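Local coordinates for nematode fatty acid retinoid binding protein (PDB 4XCP) that binds lipids, with palmitic acid held among its helices, and probably carries fatty acids and retinol as a secreted, all-helical protein of a hookworm, at residues K49-A54 against K68-E73; A90-E95 against K149-L154; A23-L28 against K126-E131; P120-L125 against A164-E169; A145-G148 against L154-V157. One frame throughout, in Å; residues are numbered along the deposited sequence.

In the fold
The five contacts tie together helices of an all-alpha chain built round bound palmitic acid. Contact 1 lies on the other side of the chain's centre from the rest and is the one joined by a salt bridge, between exposed side chains beside a buried valine. Contacts 3 and 4 share helix 122-138, with centres about 5 Å apart, and both are apolar; contact 4 is mostly buried, and Tyr-25 of contact 3 touches the lipid. Contacts 2 and 5 both use helices 141-150 and 152-159, their centres about 7 Å apart. Each is partly buried and rests on van der Waals packing, and Leu-154 and Phe-153 connect this pair to residues 23-28.

Contact 1 of 5, residues K49-A54 against K68-E73; sequences KEVFKA and KKKSPE
Glu-50 and Lys-70 join the end of helix 42-53 to the end of helix 60-70 through a salt bridge, Lys-70 NZ giving a hydrogen bond of 2.8 Å to Glu-50 OE1. The glutamate runs out extended beyond CG, while the lysine bends at chi2 (-103°) and again at chi3 (-81°), and the two side chains cross at about a right angle. The ammonium meets OE1 from above the carboxylate, 51° out of its plane. The lysine tip also lies over the base of its partner, with Lys-70 NZ 3.8 Å from Glu-50 CB.

One residue further on, Val-51 supplies the apolar part of the contact. Its CG2 branch lies 4.1 Å from Lys-70 CG, the valine methyl and the lysine methylene passing alongside as their side chains run opposite ways. Val-51 also packs on Ser-63 and Leu-67 of helix 60-70, and its carbonyl oxygen accepts a hydrogen bond from Tyr-57 OH. Bound palmitic acid comes within about 5 Å of the valine side chain.

The lysine thus plays two parts, its methylene base resting against a buried valine and its charged end turned to an exposed carboxylate. With both charged groups at the surface, water would be expected to screen the pair, so the bridge probably adds only modestly to the hold between the two helices.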
# COMPACT_ATOMS: atom_id res chain seq x y z
N LYS A 49 -15.22 -3.95 0.78
CA LYS A 49 -15.85 -3.51 -0.46
C LYS A 49 -17.05 -2.59 -0.17
O LYS A 49 -17.15 -1.52 -0.78
CB LYS A 49 -16.28 -4.73 -1.30
CG LYS A 49 -16.95 -4.38 -2.63
CD LYS A 49 -17.29 -5.63 -3.42
CE LYS A 49 -17.99 -5.33 -4.72
NZ LYS A 49 -17.09 -4.69 -5.72
N GLU A 50 -17.93 -2.98 0.78
CA GLU A 50 -19.10 -2.15 1.16
C GLU A 50 -18.66 -0.79 1.74
O GLU A 50 -19.25 0.23 1.40
CB GLU A 50 -20.00 -2.89 2.17
CG GLU A 50 -20.81 -3.99 1.54
CD GLU A 50 -21.50 -4.92 2.51
OE1 GLU A 50 -21.18 -4.87 3.72
OE2 GLU A 50 -22.30 -5.75 2.05
N VAL A 51 -17.64 -0.78 2.61
CA VAL A 51 -17.12 0.48 3.17
C VAL A 51 -16.54 1.34 2.01
O VAL A 51 -16.86 2.51 1.92
CB VAL A 51 -16.10 0.25 4.32
CG1 VAL A 51 -15.38 1.56 4.71
CG2 VAL A 51 -16.79 -0.34 5.54
N PHE A 52 -15.74 0.74 1.13
CA PHE A 52 -15.17 1.48 0.01
C PHE A 52 -16.28 2.09 -0.87
O PHE A 52 -16.21 3.27 -1.23
CB PHE A 52 -14.20 0.61 -0.84
CG PHE A 52 -13.71 1.37 -2.06
CD1 PHE A 52 -12.66 2.28 -1.96
CD2 PHE A 52 -14.36 1.24 -3.29
CE1 PHE A 52 -12.24 3.02 -3.09
CE2 PHE A 52 -13.93 1.96 -4.42
CZ PHE A 52 -12.87 2.85 -4.30
N LYS A 53 -17.30 1.29 -1.19
CA LYS A 53 -18.43 1.70 -2.03
C LYS A 53 -19.31 2.80 -1.39
O LYS A 53 -19.91 3.57 -2.13
CB LYS A 53 -19.27 0.49 -2.45
CG LYS A 53 -18.58 -0.38 -3.51
CD LYS A 53 -18.52 0.26 -4.89
CE LYS A 53 -17.42 -0.34 -5.73
NZ LYS A 53 -17.38 0.25 -7.10
N ALA A 54 -19.35 2.89 -0.05
CA ALA A 54 -20.11 3.90 0.69
C ALA A 54 -19.30 5.20 0.83
O ALA A 54 -19.77 6.16 1.42
CB ALA A 54 -20.54 3.36 2.06
N LYS A 68 -14.87 0.28 11.37
CA LYS A 68 -15.02 -0.12 12.78
C LYS A 68 -16.49 -0.26 13.15
O LYS A 68 -16.84 -1.16 13.91
CB LYS A 68 -14.33 0.88 13.71
CG LYS A 68 -12.82 0.75 13.76
CD LYS A 68 -12.20 1.81 14.66
CE LYS A 68 -10.76 1.52 14.99
NZ LYS A 68 -10.07 2.72 15.53
N LYS A 69 -17.35 0.61 12.61
CA LYS A 69 -18.80 0.58 12.84
C LYS A 69 -19.38 -0.75 12.33
O LYS A 69 -20.15 -1.39 13.05
CB LYS A 69 -19.48 1.79 12.17
CG LYS A 69 -20.98 1.91 12.46
CD LYS A 69 -21.84 2.05 11.17
CE LYS A 69 -22.20 0.73 10.52
NZ LYS A 69 -22.52 0.89 9.07
N LYS A 70 -18.98 -1.18 11.12
CA LYS A 70 -19.45 -2.44 10.54
C LYS A 70 -18.79 -3.64 11.21
O LYS A 70 -19.43 -4.66 11.41
CB LYS A 70 -19.14 -2.49 9.04
CG LYS A 70 -19.75 -1.36 8.22
CD LYS A 70 -20.97 -1.80 7.45
CE LYS A 70 -20.66 -2.51 6.15
NZ LYS A 70 -21.92 -2.83 5.42
N SER A 71 -17.48 -3.53 11.51
CA SER A 71 -16.66 -4.60 12.06
C SER A 71 -15.60 -4.09 13.03
O SER A 71 -14.50 -3.73 12.60
CB SER A 71 -15.98 -5.39 10.93
OG SER A 71 -15.12 -6.40 11.44
N PRO A 72 -15.88 -4.09 14.35
CA PRO A 72 -14.85 -3.68 15.31
C PRO A 72 -13.54 -4.47 15.13
O PRO A 72 -12.48 -3.88 15.24
CB PRO A 72 -15.51 -3.97 16.67
CG PRO A 72 -16.98 -3.82 16.40
CD PRO A 72 -17.15 -4.45 15.04
N GLU A 73 -13.60 -5.77 14.83
CA GLU A 73 -12.41 -6.60 14.66
C GLU A 73 -11.58 -6.26 13.42
O GLU A 73 -10.38 -6.05 13.56
CB GLU A 73 -12.76 -8.08 14.70
CG GLU A 73 -13.00 -8.58 16.11
CD GLU A 73 -13.18 -10.08 16.24
OE1 GLU A 73 -12.82 -10.80 15.28
OE2 GLU A 73 -13.64 -10.52 17.31

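Contact 2 of 5, residues A90-E95 against K149-L154; sequences AALGPE and KQFPFL
Ala-91 and Leu-92 meet Gln-150 and Phe-151 wholly through van der Waals contacts. Ala-91 CB sits over the face of the glutamine amide, 3.7 Å from Gln-150 CD and nearly as close to both the oxygen and the nitrogen. A bend at chi2 (-48°) turns that face to the methyl and leaves the aliphatic base of the glutamine to Leu-92. There Leu-92 CD2 packs 3.6 Å from Gln-150 CG, with Gln-150 CB a little further off, the two side chains lying side by side but pointing opposite ways.

The purely apolar contact is made by the other branch of the leucine. Leu-92 CD1 reaches the edge of the Phe-151 ring near its plane, 4.3 Å from CE2. One buried leucine is in this way divided between two consecutive residues, its CD2 on the glutamine methylenes and its CD1 on the ring.

Both segments are junctions between helices: residues 90-95 lead from helix 72-90 into helix 94-115, and Phe-151 is the break between helices 141-150 and 152-159. Asp-146 OD2 accepts a hydrogen bond from Gly-93 N, at the N-cap of helix 94-115, and Lys-88 NZ donates one to Gln-150 O. The Phe-151 ring packs on Lys-88 and Ile-89 of helix 72-90.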
# COMPACT_ATOMS: atom_id res chain seq x y z
N ALA A 90 5.51 10.20 10.17
CA ALA A 90 5.71 11.30 11.11
C ALA A 90 7.19 11.51 11.50
O ALA A 90 7.59 12.64 11.78
CB ALA A 90 4.86 11.09 12.36
N ALA A 91 8.00 10.43 11.52
CA ALA A 91 9.43 10.46 11.84
C ALA A 91 10.30 10.90 10.64
O ALA A 91 11.49 11.13 10.81
CB ALA A 91 9.88 9.11 12.37
N LEU A 92 9.71 11.04 9.44
CA LEU A 92 10.49 11.44 8.27
C LEU A 92 10.65 12.94 8.10
O LEU A 92 9.76 13.70 8.46
CB LEU A 92 9.86 10.85 6.98
CG LEU A 92 9.78 9.33 6.82
CD1 LEU A 92 8.98 8.96 5.56
CD2 LEU A 92 11.16 8.73 6.71
N GLY A 93 11.75 13.34 7.47
CA GLY A 93 12.02 14.71 7.07
C GLY A 93 11.14 15.04 5.87
O GLY A 93 10.52 14.13 5.32
N PRO A 94 11.05 16.31 5.43
CA PRO A 94 10.12 16.66 4.33
C PRO A 94 10.25 15.88 3.01
O PRO A 94 9.24 15.61 2.38
CB PRO A 94 10.37 18.15 4.09
CG PRO A 94 10.98 18.65 5.34
CD PRO A 94 11.70 17.52 5.99
N GLU A 95 11.48 15.59 2.56
CA GLU A 95 11.69 14.90 1.29
C GLU A 95 11.17 13.45 1.30
O GLU A 95 10.37 13.09 0.44
CB GLU A 95 13.16 14.98 0.85
CG GLU A 95 13.41 14.39 -0.53
CD GLU A 95 14.88 14.29 -0.87
OE1 GLU A 95 15.71 14.24 0.06
OE2 GLU A 95 15.21 14.27 -2.08
N LYS A 149 15.42 4.15 7.02
CA LYS A 149 15.44 4.01 8.48
C LYS A 149 14.04 3.62 8.99
O LYS A 149 13.93 2.80 9.90
CB LYS A 149 15.92 5.33 9.12
CG LYS A 149 16.12 5.29 10.63
CD LYS A 149 17.11 6.35 11.07
CE LYS A 149 16.99 6.68 12.53
NZ LYS A 149 16.07 7.82 12.76
N GLN A 150 12.98 4.18 8.38
CA GLN A 150 11.61 3.89 8.75
C GLN A 150 11.03 2.72 8.00
O GLN A 150 10.16 2.02 8.53
CB GLN A 150 10.71 5.14 8.57
CG GLN A 150 11.12 6.39 9.40
CD GLN A 150 11.42 6.12 10.85
OE1 GLN A 150 12.42 6.60 11.40
NE2 GLN A 150 10.59 5.34 11.49
N PHE A 151 11.48 2.51 6.75
CA PHE A 151 10.95 1.45 5.90
C PHE A 151 12.07 0.58 5.33
O PHE A 151 12.32 0.66 4.14
CB PHE A 151 10.11 2.06 4.78
CG PHE A 151 8.87 2.78 5.27
CD1 PHE A 151 7.72 2.07 5.57
CD2 PHE A 151 8.86 4.16 5.42
CE1 PHE A 151 6.57 2.73 6.00
CE2 PHE A 151 7.71 4.83 5.85
CZ PHE A 151 6.57 4.11 6.12
N PRO A 152 12.73 -0.25 6.17
CA PRO A 152 13.88 -1.04 5.67
C PRO A 152 13.52 -2.12 4.66
O PRO A 152 14.35 -2.42 3.81
CB PRO A 152 14.52 -1.61 6.94
CG PRO A 152 13.40 -1.67 7.93
CD PRO A 152 12.54 -0.47 7.63
N PHE A 153 12.30 -2.68 4.73
CA PHE A 153 11.90 -3.71 3.77
C PHE A 153 11.75 -3.09 2.38
O PHE A 153 12.25 -3.65 1.41
CB PHE A 153 10.59 -4.44 4.19
CG PHE A 153 10.17 -5.47 3.16
CD1 PHE A 153 10.64 -6.77 3.23
CD2 PHE A 153 9.35 -5.11 2.09
CE1 PHE A 153 10.28 -7.71 2.26
CE2 PHE A 153 9.00 -6.05 1.12
CZ PHE A 153 9.48 -7.34 1.20
N LEU A 154 11.04 -1.96 2.30
CA LEU A 154 10.81 -1.26 1.04
C LEU A 154 12.10 -0.69 0.45
O LEU A 154 12.32 -0.81 -0.75
CB LEU A 154 9.71 -0.19 1.20
CG LEU A 154 8.26 -0.73 1.37
CD1 LEU A 154 7.30 0.41 1.69
CD2 LEU A 154 7.78 -1.47 0.11

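Contact 3 of 5, residues A23-L28 against K126-E131; sequences ADYRDL and KASVKE
Val-129 is the residue on helix 122-138 that receives both Tyr-25 and Leu-28. Followed outward from its CB, which points to the segment 23-28, it forks into two methyls, and a chi1 of 173° turns both of them to that segment, CG2 nearer the tyrosine. CG1 lies 4.0 Å from Leu-28 CD1. CG2 is shared: it comes within 3.8 Å of the same Leu-28 CD1 and also meets the tyrosine, where Tyr-25 CE1 is 3.7 Å away and Tyr-25 CD1 only slightly further. This methyl lies at the edge of the ring, near its plane, so it packs against the rim carbons and not over the face.

The two partners come up differently. Leu-28 and Val-129 reach toward each other tip to tip, the leucine methyl fitting against both branches of the valine, whereas Tyr-25 passes alongside the valine. Ser-128 adds a looser approach, its OG 4.5 Å from Tyr-25 CE1. That hydroxyl is engaged within its own helix by a hydrogen bond with the carbonyl oxygen of Leu-125.

The tyrosine also touches bound palmitic acid, which makes this packing part of the surroundings of the lipid. Helix 94-115 also packs here, Ile-110 touching Tyr-25 and Ser-128. Phe-166 of helix 162-167 packs on both Leu-28 and Val-129. The short helix 23-26 and the turn after it are thus held among helices 94-115, 122-138 and 162-167.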
# COMPACT_ATOMS: atom_id res chain seq x y z
N ALA A 23 2.10 -12.98 -7.77
CA ALA A 23 3.00 -13.36 -6.67
C ALA A 23 4.26 -12.45 -6.60
O ALA A 23 4.66 -12.07 -5.51
CB ALA A 23 3.42 -14.83 -6.82
N ASP A 24 4.82 -12.06 -7.76
CA ASP A 24 6.01 -11.21 -7.81
C ASP A 24 5.69 -9.75 -7.41
O ASP A 24 6.60 -9.04 -7.00
CB ASP A 24 6.77 -11.33 -9.16
CG ASP A 24 5.96 -11.10 -10.43
OD1 ASP A 24 4.71 -11.09 -10.35
OD2 ASP A 24 6.58 -10.98 -11.52
N TYR A 25 4.41 -9.33 -7.46
CA TYR A 25 4.03 -8.00 -6.97
C TYR A 25 3.82 -8.13 -5.45
O TYR A 25 4.22 -7.23 -4.72
CB TYR A 25 2.77 -7.45 -7.67
CG TYR A 25 2.34 -6.09 -7.13
CD1 TYR A 25 2.92 -4.91 -7.60
CD2 TYR A 25 1.36 -5.99 -6.15
CE1 TYR A 25 2.52 -3.67 -7.10
CE2 TYR A 25 0.96 -4.75 -5.65
CZ TYR A 25 1.53 -3.59 -6.14
OH TYR A 25 1.12 -2.39 -5.64
N ARG A 26 3.19 -9.23 -4.98
CA ARG A 26 3.00 -9.51 -3.55
C ARG A 26 4.38 -9.60 -2.84
O ARG A 26 4.52 -9.12 -1.72
CB ARG A 26 2.17 -10.80 -3.35
CG ARG A 26 0.65 -10.56 -3.41
CD ARG A 26 -0.11 -11.68 -4.13
NE ARG A 26 0.27 -12.93 -3.56
CZ ARG A 26 0.34 -14.10 -4.18
NH1 ARG A 26 -0.11 -14.23 -5.42
NH2 ARG A 26 0.77 -15.16 -3.53
N ASP A 27 5.41 -10.12 -3.53
CA ASP A 27 6.79 -10.19 -2.99
C ASP A 27 7.42 -8.80 -2.74
O ASP A 27 8.35 -8.70 -1.94
CB ASP A 27 7.71 -10.98 -3.93
CG ASP A 27 7.46 -12.47 -3.93
OD1 ASP A 27 6.88 -12.97 -2.96
OD2 ASP A 27 7.86 -13.14 -4.91
N LEU A 28 6.89 -7.74 -3.40
CA LEU A 28 7.37 -6.36 -3.25
C LEU A 28 6.69 -5.68 -2.08
O LEU A 28 7.10 -4.59 -1.67
CB LEU A 28 7.05 -5.53 -4.52
CG LEU A 28 7.62 -6.00 -5.87
CD1 LEU A 28 7.19 -5.05 -6.98
CD2 LEU A 28 9.15 -6.12 -5.84
N LYS A 126 3.25 -3.06 -13.11
CA LYS A 126 4.63 -2.77 -13.49
C LYS A 126 4.81 -1.27 -13.66
O LYS A 126 5.82 -0.71 -13.21
CB LYS A 126 4.99 -3.49 -14.80
CG LYS A 126 5.17 -5.01 -14.70
CD LYS A 126 5.68 -5.57 -16.02
CE LYS A 126 6.01 -7.04 -15.95
NZ LYS A 126 4.90 -7.88 -16.48
N ALA A 127 3.82 -0.60 -14.29
CA ALA A 127 3.83 0.84 -14.50
C ALA A 127 3.78 1.59 -13.17
O ALA A 127 4.54 2.55 -13.02
CB ALA A 127 2.66 1.26 -15.39
N SER A 128 2.97 1.12 -12.17
CA SER A 128 2.93 1.78 -10.86
C SER A 128 4.25 1.65 -10.09
O SER A 128 4.70 2.63 -9.50
CB SER A 128 1.75 1.31 -10.00
OG SER A 128 1.86 -0.05 -9.62
N VAL A 129 4.89 0.47 -10.14
CA VAL A 129 6.17 0.22 -9.47
C VAL A 129 7.29 1.04 -10.11
O VAL A 129 8.14 1.60 -9.41
CB VAL A 129 6.51 -1.30 -9.41
CG1 VAL A 129 7.91 -1.56 -8.85
CG2 VAL A 129 5.46 -2.05 -8.58
N LYS A 130 7.28 1.10 -11.45
CA LYS A 130 8.24 1.87 -12.24
C LYS A 130 8.24 3.34 -11.80
O LYS A 130 9.32 3.89 -11.56
CB LYS A 130 7.95 1.72 -13.75
CG LYS A 130 9.10 2.18 -14.65
CD LYS A 130 8.74 1.97 -16.13
CE LYS A 130 9.75 2.58 -17.08
NZ LYS A 130 11.06 1.87 -17.06
N GLU A 131 7.05 3.93 -11.61
CA GLU A 131 6.91 5.31 -11.13
C GLU A 131 7.42 5.48 -9.69
O GLU A 131 8.12 6.45 -9.41
CB GLU A 131 5.47 5.83 -11.25
CG GLU A 131 5.32 7.33 -10.96
CD GLU A 131 6.30 8.28 -11.64
OE1 GLU A 131 6.87 7.94 -12.70
OE2 GLU A 131 6.52 9.38 -11.08

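Contact 4 of 5, residues P120-L125 against A164-E169; sequences PTKDDL and AKFAGE
Phe-166 lies with the far end of its ring between Lys-122 and Leu-125, one turn apart at the start of helix 122-138. Its chi1 of 177° sets CG anti to the backbone N, and the ring extends from helix 162-167 to both residues. On the leucine side the ring is met at its edge. Leu-125 C is 3.8 Å from Phe-166 CE2 and near the ring plane, Leu-125 O lies in that plane, and Leu-125 CB packs 4.0 Å from Phe-166 CZ.

The lysine arrives otherwise. Extended beyond CG, its chain crosses the phenylalanine obliquely, and Lys-122 CE comes to 3.9 Å from Phe-166 CE1. This is a methylene contact; the ammonium goes on to a salt bridge with Asp-24.

The same helix start is closed by a capping box of Thr-121, at the N-cap, and Asp-124. Asp-124 N donates to Thr-121 OG1 over 3.2 Å, while Thr-121 N returns a nearly straight bond of 3.0 Å (171°) to Asp-124 OD2, arriving 37° above the carboxylate plane; OD2 also pairs with Arg-113. The arrangement is that of a helix N-terminus closed by a capping box, its first turn covered by an aromatic side chain from the last helix of the chain.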
# COMPACT_ATOMS: atom_id res chain seq x y z
N PRO A 120 -6.29 -4.25 -11.81
CA PRO A 120 -5.14 -3.88 -12.65
C PRO A 120 -4.52 -5.07 -13.37
O PRO A 120 -4.50 -6.18 -12.83
CB PRO A 120 -4.13 -3.27 -11.66
CG PRO A 120 -4.87 -3.07 -10.38
CD PRO A 120 -6.03 -4.01 -10.37
N THR A 121 -4.00 -4.85 -14.59
CA THR A 121 -3.28 -5.88 -15.34
C THR A 121 -1.87 -5.92 -14.75
O THR A 121 -1.50 -5.02 -13.98
CB THR A 121 -3.22 -5.53 -16.85
OG1 THR A 121 -2.57 -4.27 -17.01
CG2 THR A 121 -4.60 -5.52 -17.53
N LYS A 122 -1.06 -6.93 -15.13
CA LYS A 122 0.33 -7.02 -14.66
C LYS A 122 1.15 -5.81 -15.19
O LYS A 122 1.97 -5.30 -14.44
CB LYS A 122 0.97 -8.37 -15.04
CG LYS A 122 2.24 -8.65 -14.22
CD LYS A 122 2.73 -10.08 -14.35
CE LYS A 122 4.00 -10.28 -13.57
NZ LYS A 122 4.43 -11.70 -13.57
N ASP A 123 0.86 -5.33 -16.42
CA ASP A 123 1.50 -4.15 -17.03
C ASP A 123 1.15 -2.85 -16.28
O ASP A 123 2.01 -1.98 -16.17
CB ASP A 123 1.15 -4.02 -18.52
CG ASP A 123 1.93 -4.95 -19.44
OD1 ASP A 123 2.81 -5.70 -18.94
OD2 ASP A 123 1.66 -4.94 -20.66
N ASP A 124 -0.08 -2.76 -15.72
CA ASP A 124 -0.53 -1.62 -14.90
C ASP A 124 0.25 -1.62 -13.58
O ASP A 124 0.64 -0.56 -13.11
CB ASP A 124 -2.02 -1.75 -14.55
CG ASP A 124 -2.99 -1.51 -15.69
OD1 ASP A 124 -2.61 -0.78 -16.64
OD2 ASP A 124 -4.13 -2.02 -15.62
N LEU A 125 0.46 -2.80 -12.99
CA LEU A 125 1.21 -2.92 -11.75
C LEU A 125 2.67 -2.57 -11.98
O LEU A 125 3.24 -1.83 -11.19
CB LEU A 125 1.04 -4.30 -11.11
CG LEU A 125 -0.38 -4.69 -10.67
CD1 LEU A 125 -0.45 -6.16 -10.35
CD2 LEU A 125 -0.84 -3.88 -9.46
N ALA A 164 13.02 -2.98 -9.79
CA ALA A 164 13.41 -2.80 -11.19
C ALA A 164 13.17 -4.06 -12.01
O ALA A 164 12.66 -3.96 -13.11
CB ALA A 164 14.87 -2.36 -11.29
N LYS A 165 13.50 -5.24 -11.45
CA LYS A 165 13.27 -6.56 -12.08
C LYS A 165 11.78 -6.73 -12.39
O LYS A 165 11.44 -7.08 -13.51
CB LYS A 165 13.74 -7.69 -11.15
CG LYS A 165 15.07 -8.33 -11.55
CD LYS A 165 15.59 -9.29 -10.47
CE LYS A 165 16.52 -8.63 -9.47
NZ LYS A 165 16.71 -9.46 -8.25
N PHE A 166 10.89 -6.45 -11.41
CA PHE A 166 9.45 -6.55 -11.62
C PHE A 166 8.95 -5.56 -12.68
O PHE A 166 8.20 -5.95 -13.57
CB PHE A 166 8.67 -6.35 -10.30
CG PHE A 166 7.17 -6.38 -10.51
CD1 PHE A 166 6.50 -7.58 -10.67
CD2 PHE A 166 6.44 -5.19 -10.57
CE1 PHE A 166 5.11 -7.60 -10.90
CE2 PHE A 166 5.06 -5.22 -10.80
CZ PHE A 166 4.41 -6.42 -10.97
N ALA A 167 9.32 -4.27 -12.55
CA ALA A 167 8.89 -3.21 -13.45
C ALA A 167 9.32 -3.44 -14.91
O ALA A 167 8.70 -2.91 -15.83
CB ALA A 167 9.41 -1.87 -12.95
N GLY A 168 10.36 -4.26 -15.09
CA GLY A 168 10.89 -4.62 -16.40
C GLY A 168 11.99 -3.69 -16.83
O GLY A 168 13.07 -4.14 -17.25
N GLU A 169 11.73 -2.36 -16.70
CA GLU A 169 12.62 -1.23 -17.04
C GLU A 169 12.89 -1.16 -18.54
O GLU A 169 11.95 -1.13 -19.34
CB GLU A 169 13.93 -1.25 -16.22
CG GLU A 169 13.73 -1.16 -14.72
CD GLU A 169 13.58 0.24 -14.16
OE1 GLU A 169 12.43 0.69 -13.97
OE2 GLU A 169 14.62 0.89 -13.89

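Contact 5 of 5, residues A145-G148 against L154-V157; sequences ADFG and LAKV
Phe-147 and Leu-154 make the main apolar contact between helices 141-150 and 152-159. Leu-154 CB lies at the edge of the phenylalanine ring, near its plane, and is 3.9 Å from Phe-147 CZ and equally near CE2. Leu-154 CD1 follows at 4.2 Å from Phe-147 CZ. The ring is brought across by its first torsion, which places CG anti to the backbone N (chi1 175°) and carries the far edge to the start of the second helix.

The next contacts are between side chain and backbone. Phe-147 CE2 is 3.9 Å from Ala-155 N, so the ring also borders the main chain of the partner helix. One residue on, it is the alanine methyl that meets backbone: Ala-155 CB rests 3.6 Å from Gly-148 CA. With a hydrogen in place of a side chain on one residue and a single methyl on the other, the backbones come very close, Gly-148 CA and Ala-155 CA being 5.0 Å apart.

Two further rings meet Phe-147. Phe-99 of helix 94-115 meets it edge-to-face, and Phe-151, in the turn between the two helices, lies against it with planes about 20° apart. Taken together these are two consecutive helices of an all-helical fold, joined by a tight turn and packed closely where glycine meets alanine, with aromatic neighbours beside them.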
# COMPACT_ATOMS: atom_id res chain seq x y z
N ALA A 145 18.15 7.58 2.68
CA ALA A 145 18.63 7.10 3.99
C ALA A 145 17.55 7.32 5.07
O ALA A 145 17.32 6.44 5.90
CB ALA A 145 19.94 7.79 4.37
N ASP A 146 16.86 8.47 5.01
CA ASP A 146 15.79 8.81 5.94
C ASP A 146 14.60 7.84 5.75
O ASP A 146 14.12 7.23 6.72
CB ASP A 146 15.40 10.28 5.73
CG ASP A 146 14.45 10.84 6.76
OD1 ASP A 146 14.60 10.50 7.96
OD2 ASP A 146 13.63 11.70 6.39
N PHE A 147 14.20 7.60 4.48
CA PHE A 147 13.13 6.66 4.14
C PHE A 147 13.48 5.23 4.62
O PHE A 147 12.63 4.58 5.23
CB PHE A 147 12.80 6.68 2.63
CG PHE A 147 11.78 5.63 2.22
CD1 PHE A 147 10.42 5.84 2.39
CD2 PHE A 147 12.20 4.40 1.69
CE1 PHE A 147 9.48 4.86 2.03
CE2 PHE A 147 11.27 3.43 1.31
CZ PHE A 147 9.91 3.66 1.49
N GLY A 148 14.71 4.78 4.33
CA GLY A 148 15.22 3.46 4.69
C GLY A 148 15.23 3.13 6.17
O GLY A 148 15.07 1.97 6.55
N LEU A 154 11.04 -1.96 2.30
CA LEU A 154 10.81 -1.26 1.04
C LEU A 154 12.10 -0.69 0.45
O LEU A 154 12.32 -0.81 -0.75
CB LEU A 154 9.71 -0.19 1.20
CG LEU A 154 8.26 -0.73 1.37
CD1 LEU A 154 7.30 0.41 1.69
CD2 LEU A 154 7.78 -1.47 0.11
N ALA A 155 12.97 -0.12 1.30
CA ALA A 155 14.28 0.40 0.88
C ALA A 155 15.09 -0.73 0.21
O ALA A 155 15.66 -0.51 -0.85
CB ALA A 155 15.04 0.94 2.07
N LYS A 156 15.07 -1.94 0.81
CA LYS A 156 15.75 -3.13 0.29
C LYS A 156 15.16 -3.58 -1.07
O LYS A 156 15.91 -3.92 -1.97
CB LYS A 156 15.69 -4.28 1.31
CG LYS A 156 16.71 -5.38 1.07
CD LYS A 156 16.55 -6.54 2.03
CE LYS A 156 17.46 -7.70 1.68
NZ LYS A 156 17.32 -8.82 2.66
N VAL A 157 13.83 -3.54 -1.22
CA VAL A 157 13.13 -3.86 -2.48
C VAL A 157 13.63 -2.92 -3.60
O VAL A 157 13.87 -3.37 -4.73
CB VAL A 157 11.58 -3.82 -2.26
CG1 VAL A 157 10.82 -3.60 -3.57
CG2 VAL A 157 11.12 -5.09 -1.57